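Local coordinates for putative fumarylacetoacetate hydrolase family protein (Yersinia pestis, PDB 3S52) that is of unknown function but belongs to the fumarylacetoacetate hydrolase family and forms a two-chain assembly of beta-rich subunits, at residues R8-A13 and K214-R219; H72-A77 and L207-N212; T82-A87 and P173-M178; G100-L105 and I189-T194; K34-T39 and T106-Q111. All coordinates share one frame; numbering follows the deposited sequence.

Contact 1 (R8-A13 and K214-R219); sequences RDWQGA and KTVNTR. With SO4 (sulfate ion), chain F.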
# COMPACT_ATOMS: atom_id res chain seq x y z
N ARG A 8 -8.92 -3.86 17.88
CA ARG A 8 -9.31 -4.09 19.26
C ARG A 8 -9.59 -2.78 19.97
O ARG A 8 -9.06 -1.73 19.59
CB ARG A 8 -8.21 -4.87 19.99
CG ARG A 8 -8.15 -6.34 19.55
CD ARG A 8 -7.11 -7.14 20.32
NE ARG A 8 -6.99 -8.49 19.76
CZ ARG A 8 -7.89 -9.45 19.95
NH1 ARG A 8 -8.98 -9.22 20.67
NH2 ARG A 8 -7.71 -10.64 19.40
N ASP A 9 -10.43 -2.80 21.01
CA ASP A 9 -10.55 -1.60 21.82
C ASP A 9 -9.42 -1.51 22.85
O ASP A 9 -8.59 -2.41 22.95
CB ASP A 9 -11.97 -1.42 22.43
CG ASP A 9 -12.33 -2.48 23.47
OD1 ASP A 9 -11.43 -3.22 23.92
OD2 ASP A 9 -13.52 -2.56 23.85
N TRP A 10 -9.38 -0.42 23.62
CA TRP A 10 -8.29 -0.24 24.57
C TRP A 10 -8.21 -1.41 25.54
O TRP A 10 -7.12 -1.81 25.96
CB TRP A 10 -8.41 1.09 25.35
CG TRP A 10 -7.09 1.46 25.98
CD1 TRP A 10 -6.68 1.22 27.27
CD2 TRP A 10 -5.99 2.09 25.33
NE1 TRP A 10 -5.40 1.68 27.45
CE2 TRP A 10 -4.95 2.22 26.27
CE3 TRP A 10 -5.78 2.57 24.03
CZ2 TRP A 10 -3.73 2.80 25.94
CZ3 TRP A 10 -4.58 3.15 23.71
CH2 TRP A 10 -3.57 3.26 24.67
N GLN A 11 -9.36 -1.96 25.91
CA GLN A 11 -9.42 -3.07 26.85
C GLN A 11 -8.98 -4.40 26.26
O GLN A 11 -8.79 -5.37 26.99
CB GLN A 11 -10.83 -3.22 27.41
CG GLN A 11 -11.19 -2.19 28.44
CD GLN A 11 -11.20 -0.79 27.88
OE1 GLN A 11 -11.89 -0.50 26.90
NE2 GLN A 11 -10.42 0.10 28.49
N GLY A 12 -8.85 -4.46 24.94
CA GLY A 12 -8.45 -5.70 24.29
C GLY A 12 -9.59 -6.45 23.63
O GLY A 12 -9.39 -7.50 23.05
N ALA A 13 -10.79 -5.89 23.71
CA ALA A 13 -11.94 -6.52 23.08
C ALA A 13 -11.86 -6.42 21.56
O ALA A 13 -11.58 -5.36 21.01
CB ALA A 13 -13.25 -5.89 23.58
N LYS A 214 -3.03 7.56 28.77
CA LYS A 214 -3.21 6.12 28.70
C LYS A 214 -1.97 5.43 28.17
O LYS A 214 -1.36 5.89 27.21
CB LYS A 214 -4.44 5.77 27.87
CG LYS A 214 -5.70 6.43 28.41
CD LYS A 214 -6.90 6.14 27.54
CE LYS A 214 -7.29 4.68 27.63
NZ LYS A 214 -7.56 4.27 29.02
N THR A 215 -1.61 4.31 28.80
CA THR A 215 -0.31 3.68 28.58
C THR A 215 -0.35 2.26 28.01
O THR A 215 -1.17 1.44 28.41
CB THR A 215 0.47 3.66 29.90
OG1 THR A 215 0.62 5.00 30.38
CG2 THR A 215 1.85 3.04 29.71
N VAL A 216 0.54 1.97 27.06
CA VAL A 216 0.82 0.59 26.65
C VAL A 216 2.32 0.35 26.75
O VAL A 216 3.13 1.25 26.48
CB VAL A 216 0.39 0.29 25.19
CG1 VAL A 216 -1.11 0.08 25.07
CG2 VAL A 216 0.85 1.39 24.25
N ASN A 217 2.69 -0.87 27.13
CA ASN A 217 4.08 -1.26 27.26
C ASN A 217 4.41 -2.48 26.42
O ASN A 217 3.59 -3.39 26.26
CB ASN A 217 4.42 -1.57 28.71
CG ASN A 217 4.14 -0.42 29.62
OD1 ASN A 217 5.00 0.43 29.83
ND2 ASN A 217 2.93 -0.39 30.17
N THR A 218 5.61 -2.50 25.89
CA THR A 218 6.02 -3.65 25.11
C THR A 218 7.54 -3.71 25.01
O THR A 218 8.24 -2.89 25.60
CB THR A 218 5.33 -3.64 23.72
OG1 THR A 218 5.40 -4.96 23.15
CG2 THR A 218 5.97 -2.61 22.77
N ARG A 219 8.03 -4.71 24.29
CA ARG A 219 9.45 -4.97 24.20
C ARG A 219 9.75 -5.31 22.76
O ARG A 219 8.90 -5.89 22.07
CB ARG A 219 9.79 -6.15 25.11
CG ARG A 219 11.25 -6.41 25.31
CD ARG A 219 11.45 -7.59 26.26
NE ARG A 219 10.76 -7.36 27.53
CZ ARG A 219 11.25 -6.65 28.54
NH1 ARG A 219 12.45 -6.09 28.44
NH2 ARG A 219 10.53 -6.49 29.65
S SO4 F . -4.67 2.83 31.03
O1 SO4 F . -3.74 3.27 32.07
O2 SO4 F . -5.54 1.78 31.54
O3 SO4 F . -5.48 3.98 30.63
O4 SO4 F . -3.91 2.30 29.90
O HOH W 1 -9.62 2.54 28.86

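Contact 2 (H72-A77 and L207-N212); sequences HEIELA and LKIMLN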
# COMPACT_ATOMS: atom_id res chain seq x y z
N HIS A 72 11.71 4.06 15.21
CA HIS A 72 10.35 4.27 15.70
C HIS A 72 9.79 5.62 15.19
O HIS A 72 10.53 6.61 15.11
CB HIS A 72 10.33 4.23 17.24
CG HIS A 72 11.28 5.19 17.89
ND1 HIS A 72 11.02 6.54 18.00
CD2 HIS A 72 12.50 5.00 18.45
CE1 HIS A 72 12.04 7.14 18.60
NE2 HIS A 72 12.95 6.22 18.89
N GLU A 73 8.52 5.65 14.78
CA GLU A 73 7.85 6.93 14.60
C GLU A 73 6.46 6.86 15.23
O GLU A 73 5.53 6.36 14.60
CB GLU A 73 7.72 7.23 13.10
CG GLU A 73 8.99 6.95 12.34
CD GLU A 73 8.96 7.50 10.92
OE1 GLU A 73 7.85 7.60 10.34
OE2 GLU A 73 10.05 7.82 10.40
N ILE A 74 6.29 7.47 16.40
CA ILE A 74 5.01 7.39 17.10
C ILE A 74 4.01 8.33 16.42
O ILE A 74 4.39 9.39 15.91
CB ILE A 74 5.15 7.73 18.62
CG1 ILE A 74 3.86 7.38 19.37
CG2 ILE A 74 5.48 9.19 18.83
CD1 ILE A 74 3.92 7.67 20.87
N GLU A 75 2.75 7.91 16.35
CA GLU A 75 1.73 8.65 15.61
C GLU A 75 0.35 8.39 16.16
O GLU A 75 0.06 7.29 16.65
CB GLU A 75 1.76 8.27 14.10
CG GLU A 75 3.17 8.28 13.49
CD GLU A 75 3.19 8.36 11.97
OE1 GLU A 75 2.12 8.53 11.36
OE2 GLU A 75 4.30 8.26 11.38
N LEU A 76 -0.51 9.40 16.05
CA LEU A 76 -1.93 9.23 16.35
C LEU A 76 -2.56 8.44 15.21
O LEU A 76 -2.37 8.77 14.03
CB LEU A 76 -2.61 10.60 16.48
CG LEU A 76 -4.12 10.49 16.71
CD1 LEU A 76 -4.40 10.01 18.12
CD2 LEU A 76 -4.83 11.82 16.44
N ALA A 77 -3.28 7.37 15.55
CA ALA A 77 -3.99 6.58 14.54
C ALA A 77 -5.49 6.84 14.65
O ALA A 77 -6.02 6.92 15.75
CB ALA A 77 -3.71 5.08 14.72
N LEU A 207 9.67 -0.52 25.56
CA LEU A 207 8.94 0.65 25.12
C LEU A 207 7.80 0.95 26.06
O LEU A 207 7.05 0.06 26.45
CB LEU A 207 8.39 0.42 23.72
CG LEU A 207 9.29 0.73 22.53
CD1 LEU A 207 10.61 -0.02 22.65
CD2 LEU A 207 8.57 0.37 21.23
N LYS A 208 7.66 2.22 26.44
CA LYS A 208 6.44 2.66 27.11
C LYS A 208 5.81 3.72 26.23
O LYS A 208 6.46 4.72 25.91
CB LYS A 208 6.73 3.23 28.50
CG LYS A 208 5.49 3.85 29.14
CD LYS A 208 5.82 4.52 30.46
CE LYS A 208 6.64 3.61 31.34
NZ LYS A 208 6.02 2.26 31.51
N ILE A 209 4.57 3.50 25.82
CA ILE A 209 3.93 4.40 24.88
C ILE A 209 2.71 5.01 25.54
O ILE A 209 1.93 4.30 26.15
CB ILE A 209 3.48 3.69 23.60
CG1 ILE A 209 4.67 3.05 22.89
CG2 ILE A 209 2.76 4.66 22.67
CD1 ILE A 209 4.50 1.57 22.67
N MSE A 210 2.54 6.31 25.39
CA MSE A 210 1.39 6.95 26.00
C MSE A 210 0.61 7.81 25.03
O MSE A 210 1.18 8.52 24.19
CB MSE A 210 1.80 7.76 27.21
CG MSE A 210 1.86 6.92 28.47
SE MSE A 210 2.46 7.98 29.98
CE MSE A 210 4.36 7.66 29.75
N LEU A 211 -0.71 7.71 25.13
CA LEU A 211 -1.63 8.49 24.31
C LEU A 211 -2.51 9.19 25.31
O LEU A 211 -3.28 8.53 26.03
CB LEU A 211 -2.45 7.59 23.39
CG LEU A 211 -3.50 8.29 22.51
CD1 LEU A 211 -2.83 9.27 21.56
CD2 LEU A 211 -4.31 7.26 21.72
N ASN A 212 -2.38 10.50 25.38
CA ASN A 212 -2.89 11.26 26.50
C ASN A 212 -2.51 10.55 27.78
O ASN A 212 -1.35 10.17 27.95
CB ASN A 212 -4.39 11.46 26.36
CG ASN A 212 -4.73 12.40 25.21
OD1 ASN A 212 -3.98 13.35 24.93
ND2 ASN A 212 -5.84 12.13 24.53

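Contact 3 (T82-A87 and P173-M178); sequences TPLKQA and PLISYM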
# COMPACT_ATOMS: atom_id res chain seq x y z
N THR A 82 -16.97 4.63 8.77
CA THR A 82 -17.91 4.79 7.67
C THR A 82 -17.11 5.08 6.41
O THR A 82 -16.22 5.91 6.45
CB THR A 82 -18.85 5.99 7.92
OG1 THR A 82 -19.50 5.85 9.18
CG2 THR A 82 -19.89 6.13 6.81
N PRO A 83 -17.47 4.45 5.28
CA PRO A 83 -16.59 4.62 4.11
C PRO A 83 -16.55 6.06 3.62
O PRO A 83 -17.54 6.79 3.66
CB PRO A 83 -17.20 3.68 3.07
CG PRO A 83 -18.64 3.49 3.50
CD PRO A 83 -18.60 3.56 5.01
N LEU A 84 -15.37 6.47 3.17
CA LEU A 84 -15.19 7.83 2.68
C LEU A 84 -14.56 7.82 1.29
O LEU A 84 -13.51 7.19 1.08
CB LEU A 84 -14.29 8.61 3.63
CG LEU A 84 -14.83 8.80 5.04
CD1 LEU A 84 -13.68 9.16 5.99
CD2 LEU A 84 -15.94 9.85 5.05
N LYS A 85 -15.20 8.50 0.34
CA LYS A 85 -14.62 8.69 -0.98
C LYS A 85 -14.90 10.12 -1.44
O LYS A 85 -16.06 10.52 -1.50
CB LYS A 85 -15.19 7.69 -1.97
CG LYS A 85 -14.62 7.82 -3.38
CD LYS A 85 -15.28 6.85 -4.35
CE LYS A 85 -14.85 7.11 -5.80
NZ LYS A 85 -13.37 6.96 -5.98
N GLN A 86 -13.85 10.88 -1.74
CA GLN A 86 -14.03 12.28 -2.13
C GLN A 86 -14.94 12.97 -1.12
O GLN A 86 -15.91 13.61 -1.50
CB GLN A 86 -14.63 12.38 -3.53
CG GLN A 86 -13.68 11.89 -4.64
CD GLN A 86 -14.39 11.70 -5.97
OE1 GLN A 86 -15.61 11.86 -6.07
NE2 GLN A 86 -13.63 11.35 -7.00
N ALA A 87 -14.63 12.82 0.16
CA ALA A 87 -15.53 13.25 1.22
C ALA A 87 -15.23 14.67 1.69
O ALA A 87 -14.07 15.08 1.75
CB ALA A 87 -15.45 12.29 2.39
N PRO A 173 -9.11 17.84 7.42
CA PRO A 173 -8.69 18.10 6.03
C PRO A 173 -7.72 17.05 5.49
O PRO A 173 -7.70 16.80 4.28
CB PRO A 173 -7.99 19.47 6.12
CG PRO A 173 -7.77 19.73 7.62
CD PRO A 173 -8.88 18.99 8.31
N LEU A 174 -6.91 16.44 6.35
CA LEU A 174 -5.98 15.42 5.86
C LEU A 174 -6.77 14.22 5.31
O LEU A 174 -6.54 13.74 4.20
CB LEU A 174 -5.03 14.95 6.98
CG LEU A 174 -4.04 13.84 6.63
CD1 LEU A 174 -3.00 14.30 5.63
CD2 LEU A 174 -3.35 13.33 7.90
N ILE A 175 -7.71 13.76 6.11
CA ILE A 175 -8.47 12.58 5.73
C ILE A 175 -9.33 12.91 4.52
O ILE A 175 -9.51 12.08 3.63
CB ILE A 175 -9.30 12.03 6.89
CG1 ILE A 175 -8.37 11.52 8.00
CG2 ILE A 175 -10.19 10.90 6.41
CD1 ILE A 175 -9.12 10.96 9.22
N SER A 176 -9.85 14.13 4.48
CA SER A 176 -10.61 14.56 3.33
C SER A 176 -9.73 14.46 2.09
O SER A 176 -10.11 13.86 1.08
CB SER A 176 -11.11 16.00 3.53
OG SER A 176 -11.80 16.45 2.40
N TYR A 177 -8.53 15.02 2.19
CA TYR A 177 -7.57 14.95 1.10
C TYR A 177 -7.27 13.50 0.65
O TYR A 177 -7.36 13.19 -0.55
CB TYR A 177 -6.29 15.69 1.47
CG TYR A 177 -5.22 15.63 0.40
CD1 TYR A 177 -5.36 16.32 -0.80
CD2 TYR A 177 -4.09 14.85 0.58
CE1 TYR A 177 -4.38 16.25 -1.80
CE2 TYR A 177 -3.10 14.78 -0.40
CZ TYR A 177 -3.25 15.48 -1.58
OH TYR A 177 -2.26 15.38 -2.54
N MSE A 178 -6.92 12.63 1.60
CA MSE A 178 -6.63 11.22 1.28
C MSE A 178 -7.76 10.57 0.50
O MSE A 178 -7.54 9.79 -0.42
CB MSE A 178 -6.39 10.40 2.56
CG MSE A 178 -5.16 10.78 3.35
SE MSE A 178 -5.19 9.94 5.15
CE MSE A 178 -3.30 10.31 5.65
O HOH W 2 -12.36 15.08 -0.33

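Contact 4 (G100-L105 and I189-T194); sequences GVALDL and IVLTGT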
# COMPACT_ATOMS: atom_id res chain seq x y z
N GLY A 100 -6.25 5.87 18.32
CA GLY A 100 -5.28 4.94 18.85
C GLY A 100 -3.89 5.50 18.64
O GLY A 100 -3.74 6.64 18.19
N VAL A 101 -2.89 4.73 19.01
CA VAL A 101 -1.52 5.16 18.82
C VAL A 101 -0.75 4.05 18.13
O VAL A 101 -0.89 2.87 18.49
CB VAL A 101 -0.86 5.58 20.14
CG1 VAL A 101 -0.85 4.42 21.15
CG2 VAL A 101 0.56 6.11 19.89
N ALA A 102 0.04 4.41 17.13
CA ALA A 102 0.83 3.43 16.40
C ALA A 102 2.30 3.84 16.32
O ALA A 102 2.67 4.98 16.62
CB ALA A 102 0.28 3.24 14.98
N LEU A 103 3.13 2.88 15.93
CA LEU A 103 4.50 3.13 15.49
C LEU A 103 4.58 2.90 13.99
O LEU A 103 4.32 1.80 13.51
CB LEU A 103 5.46 2.15 16.18
CG LEU A 103 5.51 2.24 17.70
CD1 LEU A 103 6.49 1.22 18.25
CD2 LEU A 103 5.88 3.65 18.13
N ASP A 104 4.95 3.92 13.24
CA ASP A 104 5.18 3.71 11.84
C ASP A 104 6.66 3.38 11.81
O ASP A 104 7.51 4.28 11.72
CB ASP A 104 4.85 5.02 11.10
CG ASP A 104 5.45 5.10 9.69
OD1 ASP A 104 5.88 4.07 9.12
OD2 ASP A 104 5.45 6.23 9.13
N LEU A 105 6.96 2.08 11.78
CA LEU A 105 8.35 1.61 11.81
C LEU A 105 8.92 1.72 10.41
O LEU A 105 8.27 1.35 9.44
CB LEU A 105 8.48 0.16 12.28
CG LEU A 105 7.93 -0.27 13.64
CD1 LEU A 105 8.24 -1.74 13.87
CD2 LEU A 105 8.50 0.58 14.75
N ILE A 189 -7.43 2.50 8.65
CA ILE A 189 -6.79 3.28 9.69
C ILE A 189 -6.02 4.40 9.00
O ILE A 189 -5.44 4.20 7.93
CB ILE A 189 -5.81 2.39 10.51
CG1 ILE A 189 -6.56 1.25 11.21
CG2 ILE A 189 -5.01 3.21 11.49
CD1 ILE A 189 -5.64 0.14 11.73
N VAL A 190 -6.01 5.58 9.63
CA VAL A 190 -5.22 6.69 9.12
C VAL A 190 -4.16 7.04 10.15
O VAL A 190 -4.47 7.20 11.33
CB VAL A 190 -6.08 7.92 8.83
CG1 VAL A 190 -5.19 9.15 8.61
CG2 VAL A 190 -6.98 7.65 7.63
N LEU A 191 -2.91 7.11 9.70
CA LEU A 191 -1.80 7.56 10.55
C LEU A 191 -1.54 9.01 10.23
O LEU A 191 -1.50 9.40 9.06
CB LEU A 191 -0.53 6.73 10.30
CG LEU A 191 -0.59 5.27 10.73
CD1 LEU A 191 0.82 4.65 10.72
CD2 LEU A 191 -1.21 5.13 12.10
N THR A 192 -1.41 9.82 11.28
CA THR A 192 -1.40 11.27 11.12
C THR A 192 0.00 11.92 11.16
O THR A 192 0.12 13.14 11.14
CB THR A 192 -2.31 11.93 12.17
OG1 THR A 192 -1.82 11.60 13.48
CG2 THR A 192 -3.74 11.42 12.03
N GLY A 193 1.05 11.11 11.26
CA GLY A 193 2.41 11.62 11.16
C GLY A 193 3.14 11.62 12.49
O GLY A 193 2.52 11.50 13.55
N THR A 194 4.46 11.78 12.44
CA THR A 194 5.23 11.68 13.66
C THR A 194 5.94 13.00 13.99
O THR A 194 6.44 13.69 13.10
CB THR A 194 6.26 10.53 13.53
OG1 THR A 194 6.79 10.20 14.82
CG2 THR A 194 7.39 10.92 12.59

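Contact 5 (K34-T39 and T106-Q111); sequences KEMGST and TLRELQ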
# COMPACT_ATOMS: atom_id res chain seq x y z
N LYS A 34 12.50 18.94 9.96
CA LYS A 34 13.80 19.56 10.18
C LYS A 34 14.88 18.52 10.51
O LYS A 34 15.99 18.59 9.99
CB LYS A 34 13.67 20.62 11.28
CG LYS A 34 14.96 21.27 11.71
CD LYS A 34 14.73 22.11 12.96
CE LYS A 34 16.02 22.78 13.44
NZ LYS A 34 17.15 21.83 13.67
N GLU A 35 14.54 17.54 11.35
CA GLU A 35 15.50 16.50 11.74
C GLU A 35 15.77 15.49 10.62
O GLU A 35 16.81 14.83 10.62
CB GLU A 35 15.03 15.78 13.00
CG GLU A 35 14.05 14.63 12.73
CD GLU A 35 13.45 14.07 14.00
OE1 GLU A 35 13.95 14.43 15.08
OE2 GLU A 35 12.46 13.29 13.92
N MSE A 36 14.84 15.38 9.67
CA MSE A 36 15.06 14.55 8.46
C MSE A 36 15.80 15.33 7.37
O MSE A 36 16.04 14.80 6.28
CB MSE A 36 13.73 14.05 7.88
CG MSE A 36 12.87 13.23 8.85
SE MSE A 36 13.67 11.50 9.27
CE MSE A 36 13.02 10.49 7.73
N GLY A 37 16.15 16.58 7.64
CA GLY A 37 16.82 17.41 6.66
C GLY A 37 16.01 17.70 5.41
O GLY A 37 16.55 18.11 4.39
N SER A 38 14.70 17.50 5.47
CA SER A 38 13.85 17.75 4.31
C SER A 38 13.08 19.07 4.41
O SER A 38 13.36 19.91 5.27
CB SER A 38 12.90 16.58 4.03
OG SER A 38 12.18 16.20 5.18
N THR A 39 12.16 19.28 3.48
CA THR A 39 11.26 20.42 3.56
C THR A 39 9.83 19.96 3.39
O THR A 39 9.56 18.85 2.95
CB THR A 39 11.58 21.47 2.48
OG1 THR A 39 11.65 20.83 1.20
CG2 THR A 39 12.91 22.16 2.79
N THR A 106 10.15 2.19 10.32
CA THR A 106 10.70 2.58 9.04
C THR A 106 12.10 2.04 8.91
O THR A 106 12.89 2.15 9.84
CB THR A 106 10.75 4.11 8.93
OG1 THR A 106 9.42 4.64 9.05
CG2 THR A 106 11.38 4.57 7.59
N LEU A 107 12.45 1.49 7.75
CA LEU A 107 13.84 1.10 7.58
C LEU A 107 14.46 2.35 7.02
O LEU A 107 14.43 2.61 5.82
CB LEU A 107 13.94 -0.07 6.61
CG LEU A 107 13.27 -1.34 7.14
CD1 LEU A 107 13.17 -2.46 6.08
CD2 LEU A 107 14.00 -1.84 8.37
N ARG A 108 15.11 3.10 7.90
CA ARG A 108 15.43 4.49 7.61
C ARG A 108 16.51 4.59 6.55
O ARG A 108 16.46 5.49 5.71
CB ARG A 108 15.86 5.24 8.87
CG ARG A 108 16.18 6.71 8.65
CD ARG A 108 16.54 7.43 9.95
NE ARG A 108 16.83 8.85 9.71
CZ ARG A 108 16.98 9.76 10.68
NH1 ARG A 108 16.87 9.41 11.95
NH2 ARG A 108 17.24 11.02 10.36
N GLU A 109 17.48 3.69 6.61
CA GLU A 109 18.56 3.66 5.63
C GLU A 109 18.02 3.37 4.23
O GLU A 109 18.38 4.04 3.27
CB GLU A 109 19.64 2.63 6.01
CG GLU A 109 20.32 2.89 7.36
CD GLU A 109 21.18 1.71 7.83
OE1 GLU A 109 21.96 1.17 7.01
OE2 GLU A 109 21.07 1.32 9.02
N LEU A 110 17.16 2.36 4.12
CA LEU A 110 16.53 2.06 2.83
C LEU A 110 15.71 3.25 2.34
O LEU A 110 15.85 3.68 1.20
CB LEU A 110 15.63 0.82 2.91
CG LEU A 110 16.22 -0.58 2.82
CD1 LEU A 110 15.10 -1.61 2.72
CD2 LEU A 110 17.15 -0.70 1.63
N GLN A 111 14.86 3.78 3.22
CA GLN A 111 14.04 4.94 2.85
C GLN A 111 14.91 6.05 2.28
O GLN A 111 14.59 6.63 1.24
CB GLN A 111 13.26 5.49 4.03
CG GLN A 111 12.20 6.54 3.61
CD GLN A 111 11.67 7.34 4.78
OE1 GLN A 111 12.35 7.49 5.79
NE2 GLN A 111 10.46 7.87 4.65

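Contact 1 (R8-A13 and K214-R219)
Trp10 and Lys214 mark the nearest backbone approach, yet their CA atoms stay 9.1 Å apart. Trp10 sits in a type I beta turn from Asp9 to Gly12. Lys214 opens strand 214-219, an outermost strand, within this chain, of a four-stranded antiparallel sheet. Side chains have to bridge the gap. The indole of Trp10 and the chain of Lys214 lie alongside each other, pointing opposite ways. Two bends near the end of the lysine (chi3 69°, chi4 56°) bring its tip over one indole face. Lys214 CE lies 3.4 Å from the centroid of the Trp10 five-membered ring, almost on the ring normal, and makes a CH-pi contact. Lys214 NZ, 3.9 Å from the same centroid, adds a cation-pi interaction. Val216 CG1 meets the six-membered ring obliquely, 3.9 Å from Trp10 CZ2. Ser134 and Ile137 of strand 131-138 also touch the Trp10 side chain.

A sulfate ion lies at the indole edge. Its O4, in the ring plane, accepts a hydrogen bond from Trp10 NE1 at 2.9 Å. Thr215 N donates to the same O4 at 3.2 Å. Lys214 NZ bonds sulfate O3 at 2.6 Å and also donates to a water that accepts from Gln11 NE2. The lysine ammonium and two N-H groups thus converge on a single anion. The sulfate probably comes from the crystallisation liquor, so it suggests a place suited to an anion and identifies no natural ligand.

Contact 2 (H72-A77 and L207-N212)
Ile74 and Leu76 meet Ile209 and Leu211 where two beta sheets pack face to face, as in a beta sandwich. Strand 70-80 belongs to the mixed sheet and strand 206-211 to the four-stranded antiparallel sheet. The short strand segments run in roughly the same direction. Their axes pass 9.2 Å apart and cross at -39°. At that spacing the backbones are too far apart to pair, and side chains fill the gap.

The contact across the gap is apolar and comes in two pairs. Ile74 and Ile209 lie side by side with their chains running in opposing senses. The Ile74 chain is fully extended (chi1 -169°, chi2 180°), which carries CD1 across to the other sheet. It stops 3.7 Å from Ile209 CG2. Val101 of strand 96-107 touches both isoleucines. Two residues further along each strand, Leu76 and Leu211 are turned roughly perpendicular to each other.

Polar bonds are made to other parts of the chain. His72 ND1 is hydrogen-bonded to Gln160 OE1, which also takes the backbone N of Ile74. Glu73 takes no part in the apolar layer and forms a salt bridge with Lys125. At the far end of the other segment, Asn212 OD1 bonds the backbone N of Asp149. In the leucine pair the contact is methyl to methyl, with Leu76 CD1 3.9 Å from Leu211 CD1.

Contact 3 (T82-A87 and P173-M178)
Ala87 O is gripped by two donors. Ser176 OG gives it a hydrogen bond of 2.7 Å, nearly along the C=O axis, with a C=O...donor angle of 164°. A water donates to the same Ala87 O, also at 2.7 Å. The water's second donated bond goes to Ser176 O at 2.9 Å. The loop carbonyl is therefore tied to one helix residue twice, directly through the hydroxyl and indirectly through the water. The serine hydroxyl reaches the loop because OG lies opposite the backbone N (chi1 178°), which points OG at the Ala87 carbonyl. The backbones come close here, with Ala87 CA 5.5 Å from Ser176 CA. Ser179, one turn further along the helix, adds a further link: its OG is hydrogen-bonded to both Ala87 N and Ser176 O.

Beside the polar bonds lies a small apolar contact. Leu84 and Ile175 meet at a slant, and Leu84 CD1 rests 3.9 Å from Ile175 CG2. Helix 89-95 extends this layer: Leu84 touches Arg91 and Ala95, and Ile175 touches Val92. Two other side chains reach another chain. Lys85 forms a salt bridge with Asp128 of the second subunit, and Tyr177 OH is hydrogen-bonded to Lys123 of that subunit.

This is loop-to-helix packing about 17 Å from the centre of the chain (centre to centre). The loop between strand 70-80 and helix 89-95 is fastened to the side of helix 171-181 by a serine and a shared water, next to the subunit interface.

Contact 4 (G100-L105 and I189-T194)
Asp104 carries the flat group of this contact, but its carboxylate is not what meets Leu191. The touching atom is Asp104 CB, 4.1 Å from Leu191 CD1. The carboxylate itself is held by two lysines. OD1 forms a salt bridge with Lys49, and OD2 forms one with Lys125. The acids Glu73 and Glu75 lie close to OD2 as well. With Asp104 CG trans to the backbone N (chi1 162°), CB stays against Leu191 while the carboxylate goes to the lysines.

Leu191 spreads its two methyls over the two partners. CD1 goes to Asp104, while CD2 sits 3.8 Å from Ala102 CB. Ala102 CA lies 7.6 Å from Leu191 CA, the nearest pair of CA atoms across the two segments. Leu191 also touches Glu75 and Ala77 of strand 70-80, and Cys131 of strand 131-138. All three residues of the contact are buried, close to the centre of the chain.

After Leu191 the chain leaves the strand, and Gly193 N bonds Glu75 OE1 while the hydroxyls of Thr192 and Thr194 bond Leu76 O and Ile74 O.

Strands 96-107 and 189-191 both pair antiparallel with strand 70-80, so the contact joins its two neighbours within the curled mixed sheet. A bound sulfate, probably from the crystallisation liquor, lies about 5 Å from the Asp104 side chain. The grouping of Asp104, Glu73 and Glu75 is consistent with the acidic metal-binding cluster known in this family, though that role is only inferred here.

Contact 5 (K34-T39 and T106-Q111)
Met36, here selenomethionine, reaches from just past helix 30-35 toward Arg108 and Gln111 at the start of helix 108-117. The backbones stay apart, with Met36 CA 10.1 Å from Arg108 CA. From CB the chain bends at chi2 (-69°) and again at chi3 (-84°). CB and CG make no close contact with 106-111. The first atom to make contact is SE, which lies over one face of the Arg108 guanidinium. It stands 3.6 Å above that plane, offset toward the rim, and 3.8 Å from Arg108 NH2. The second bend then turns CE to Gln111, where it packs 3.6 Å from Gln111 OE1. Both side chains from the other helix are extended, which carries their ends to this tip.

Glu35 O lies near the guanidinium plane, at the edge, but 3.8 Å from Arg108 NH2. The Glu35 carboxylate is engaged with His32 and with the backbone N atoms of Gly197 and Val198. Its OE2 remains 6.2 Å from Arg108 NH1, so any attraction between the two charges is probably long-range.

Gly37, just past the first helix, has positive phi and completes a Schellman motif. Leu107 is the N-cap of the second helix. The contact thus sets a Schellman-terminated helix C-terminus against a helix N-terminus. It lies beside a bound sulfate, about 3 Å from the Met36 side chain and probably from the crystallisation liquor, which may mark a pocket.

How the contacts relate
Contacts 1, 2 and 4 are linked through neighbouring strands, with contact 1 farther out. Strand 214-219 of contact 1 pairs with strand 206-211 of contact 2, where Val216 O meets Ile209 N at 2.8 Å. Strand 70-80 of contact 2 then pairs with both strands of contact 4, whose centre is 8 Å away. Contact 3 covers another side of contact 4: Met178 SE packs 3.6 Å from Val190 CG1. Contact 5 continues strand 96-107 directly from contact 4, with centres 16 Å apart. Sulfate lies near Asp104 in contact 4 and near Met36 in contact 5; such ions can mark pockets, though these are probably from the crystallisation liquor. Contact 1 lies on the opposite side, its centre 28 Å from that of contact 5.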